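Local coordinates for protein halorhodopsin (Halobacterium salinarum, PDB 2JAF) that pumps chloride ions across the archaeal membrane using light absorbed by its bound retinal, as a seven-helix microbial rhodopsin, at residues A[123-128]-A[190-196]. The protein carries 2 engineered substitutions. Residues are numbered along the deposited sequence; the frame is centred on the assembly and turned at random.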
loop_
_atom_site.group_PDB
_atom_site.type_symbol
_atom_site.label_atom_id
_atom_site.label_comp_id
_atom_site.label_asym_id
_atom_site.label_seq_id
_atom_site.Cartn_x
_atom_site.Cartn_y
_atom_site.Cartn_z
ATOM N N LEU A 123 -9.968 0.615 -15.842
ATOM C CA LEU A 123 -11.406 0.525 -16.057
ATOM C C LEU A 123 -12.111 1.744 -15.457
ATOM O O LEU A 123 -13.063 2.272 -16.034
ATOM C CB LEU A 123 -11.949 -0.744 -15.400
ATOM C CG LEU A 123 -13.027 -1.585 -16.084
ATOM C CD1 LEU A 123 -13.876 -2.220 -15.004
ATOM C CD2 LEU A 123 -13.893 -0.752 -17.010
ATOM N N GLY A 124 -11.642 2.178 -14.289
ATOM C CA GLY A 124 -12.236 3.324 -13.625
ATOM C C GLY A 124 -12.067 4.618 -14.403
ATOM O O GLY A 124 -12.998 5.421 -14.491
ATOM N N LEU A 125 -10.878 4.828 -14.956
ATOM C CA LEU A 125 -10.613 6.027 -15.742
ATOM C C LEU A 125 -11.501 5.995 -16.985
ATOM O O LEU A 125 -12.149 6.980 -17.323
ATOM C CB LEU A 125 -9.137 6.082 -16.146
ATOM C CG LEU A 125 -8.129 6.264 -15.007
ATOM C CD1 LEU A 125 -6.710 6.129 -15.530
ATOM C CD2 LEU A 125 -8.335 7.631 -14.366
ATOM N N LEU A 126 -11.541 4.847 -17.651
ATOM C CA LEU A 126 -12.362 4.694 -18.845
ATOM C C LEU A 126 -13.813 5.052 -18.551
ATOM O O LEU A 126 -14.462 5.748 -19.332
ATOM C CB LEU A 126 -12.285 3.253 -19.356
ATOM C CG LEU A 126 -13.110 2.916 -20.598
ATOM C CD1 LEU A 126 -12.625 3.738 -21.784
ATOM C CD2 LEU A 126 -12.990 1.432 -20.898
ATOM N N ALA A 127 -14.314 4.577 -17.415
ATOM C CA ALA A 127 -15.691 4.836 -17.015
ATOM C C ALA A 127 -15.846 6.193 -16.331
ATOM O O ALA A 127 -16.958 6.616 -16.030
ATOM C CB ALA A 127 -16.177 3.729 -16.090
ATOM N N ASP A 128 -14.726 6.865 -16.084
ATOM C CA ASP A 128 -14.740 8.178 -15.441
ATOM C C ASP A 128 -15.608 8.179 -14.182
ATOM O O ASP A 128 -16.546 8.968 -14.056
ATOM C CB ASP A 128 -15.255 9.229 -16.430
ATOM C CG ASP A 128 -15.069 10.644 -15.925
ATOM O OD1 ASP A 128 -13.931 10.985 -15.537
ATOM O OD2 ASP A 128 -16.054 11.411 -15.922
ATOM N N ALA A 190 -20.524 8.923 -19.267
ATOM C CA ALA A 190 -19.232 9.202 -19.877
ATOM C C ALA A 190 -19.202 8.798 -21.349
ATOM O O ALA A 190 -18.223 9.050 -22.048
ATOM C CB ALA A 190 -18.132 8.473 -19.113
ATOM N N GLY A 191 -20.277 8.171 -21.810
ATOM C CA GLY A 191 -20.355 7.742 -23.194
ATOM C C GLY A 191 -19.493 6.531 -23.501
ATOM O O GLY A 191 -19.154 6.287 -24.656
ATOM N N THR A 192 -19.136 5.769 -22.468
ATOM C CA THR A 192 -18.302 4.580 -22.643
ATOM C C THR A 192 -19.003 3.298 -22.188
ATOM O O THR A 192 -18.348 2.295 -21.883
ATOM C CB THR A 192 -16.983 4.709 -21.855
ATOM O OG1 THR A 192 -17.275 5.031 -20.490
ATOM C CG2 THR A 192 -16.098 5.788 -22.456
ATOM N N ALA A 193 -20.332 3.333 -22.154
ATOM C CA ALA A 193 -21.136 2.188 -21.722
ATOM C C ALA A 193 -20.929 0.909 -22.533
ATOM O O ALA A 193 -20.918 -0.190 -21.972
ATOM C CB ALA A 193 -22.608 2.564 -21.728
ATOM N N GLU A 194 -20.775 1.050 -23.846
ATOM C CA GLU A 194 -20.582 -0.096 -24.736
ATOM C C GLU A 194 -19.309 -0.885 -24.437
ATOM O O GLU A 194 -19.351 -2.107 -24.280
ATOM C CB GLU A 194 -20.558 0.372 -26.195
ATOM C CG GLU A 194 -19.377 1.278 -26.544
ATOM C CD GLU A 194 -19.258 2.481 -25.616
ATOM O OE1 GLU A 194 -20.134 3.374 -25.663
ATOM O OE2 GLU A 194 -18.286 2.529 -24.831
ATOM N N ILE A 195 -18.175 -0.194 -24.368
ATOM C CA ILE A 195 -16.908 -0.861 -24.087
ATOM C C ILE A 195 -16.855 -1.323 -22.626
ATOM O O ILE A 195 -16.302 -2.379 -22.317
ATOM C CB ILE A 195 -15.707 0.067 -24.396
ATOM C CG1 ILE A 195 -14.394 -0.653 -24.078
ATOM C CG2 ILE A 195 -15.836 1.367 -23.621
ATOM C CD1 ILE A 195 -14.186 -1.934 -24.883
ATOM N N PHE A 196 -17.441 -0.534 -21.732
ATOM C CA PHE A 196 -17.460 -0.894 -20.319
ATOM C C PHE A 196 -18.208 -2.212 -20.126
ATOM O O PHE A 196 -17.746 -3.096 -19.407
ATOM C CB PHE A 196 -18.151 0.192 -19.489
ATOM C CG PHE A 196 -18.283 -0.158 -18.032
ATOM C CD1 PHE A 196 -17.184 -0.087 -17.183
ATOM C CD2 PHE A 196 -19.498 -0.593 -17.515
ATOM C CE1 PHE A 196 -17.294 -0.448 -15.833
ATOM C CE2 PHE A 196 -19.618 -0.956 -16.169
ATOM C CZ PHE A 196 -18.510 -0.881 -15.333
#
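Leu-123 reaches the ring of Phe-196 at its edge, close to the ring plane, where Leu-123 CD2 lies 3.4 Å from Phe-196 CD1; the two side chains cross at about a right angle. Phe-196 gets there because its CG stands anti to the backbone N (chi1 176°), and Phe-196 CD1 also meets the methyl of Ala-127, 4.1 Å from Ala-127 CB. Trp-183, Ala-184 and Ala-187 of helix 182-190 touch the Phe-196 side chain as well. Leu-126 crosses Ile-195 at about a right angle, its CD2 3.9 Å from Ile-195 CG2, while Leu-249 and Trp-252 of helix 227-255 adjoin this pair. Nearer the helix ends than these apolar contacts lies the one hydrogen bond across the contact: Thr-192 OG1 donates to Leu-126 O over 3.1 Å, approaching from above the carbonyl plane, about 40° out of it. In the seven-helix bundle of the microbial rhodopsins, this is where the closing turn of helix 106-127 meets the start of helix 193-216; the side chain of Leu-123 is about 11 Å from the bound retinal. Thr-192 occupies the N-cap position of the latter helix, yet its hydroxyl makes no capping bond but turns to Leu-126 O, with a weak second bond to Ala-187 O. A valine here would probably leave the carbonyl of Leu-126 without this donor and the two helix ends joined by packing alone. Toward the partly exposed side the fit slackens: Asp-128 CB and Ala-190 CB just touch at 4.0 Å. Asp-128, with positive phi, closes helix 106-127 in a Schellman motif, Gly-191 does the same for helix 182-190, and the carboxylate of Asp-128 forms a salt bridge with Arg-58.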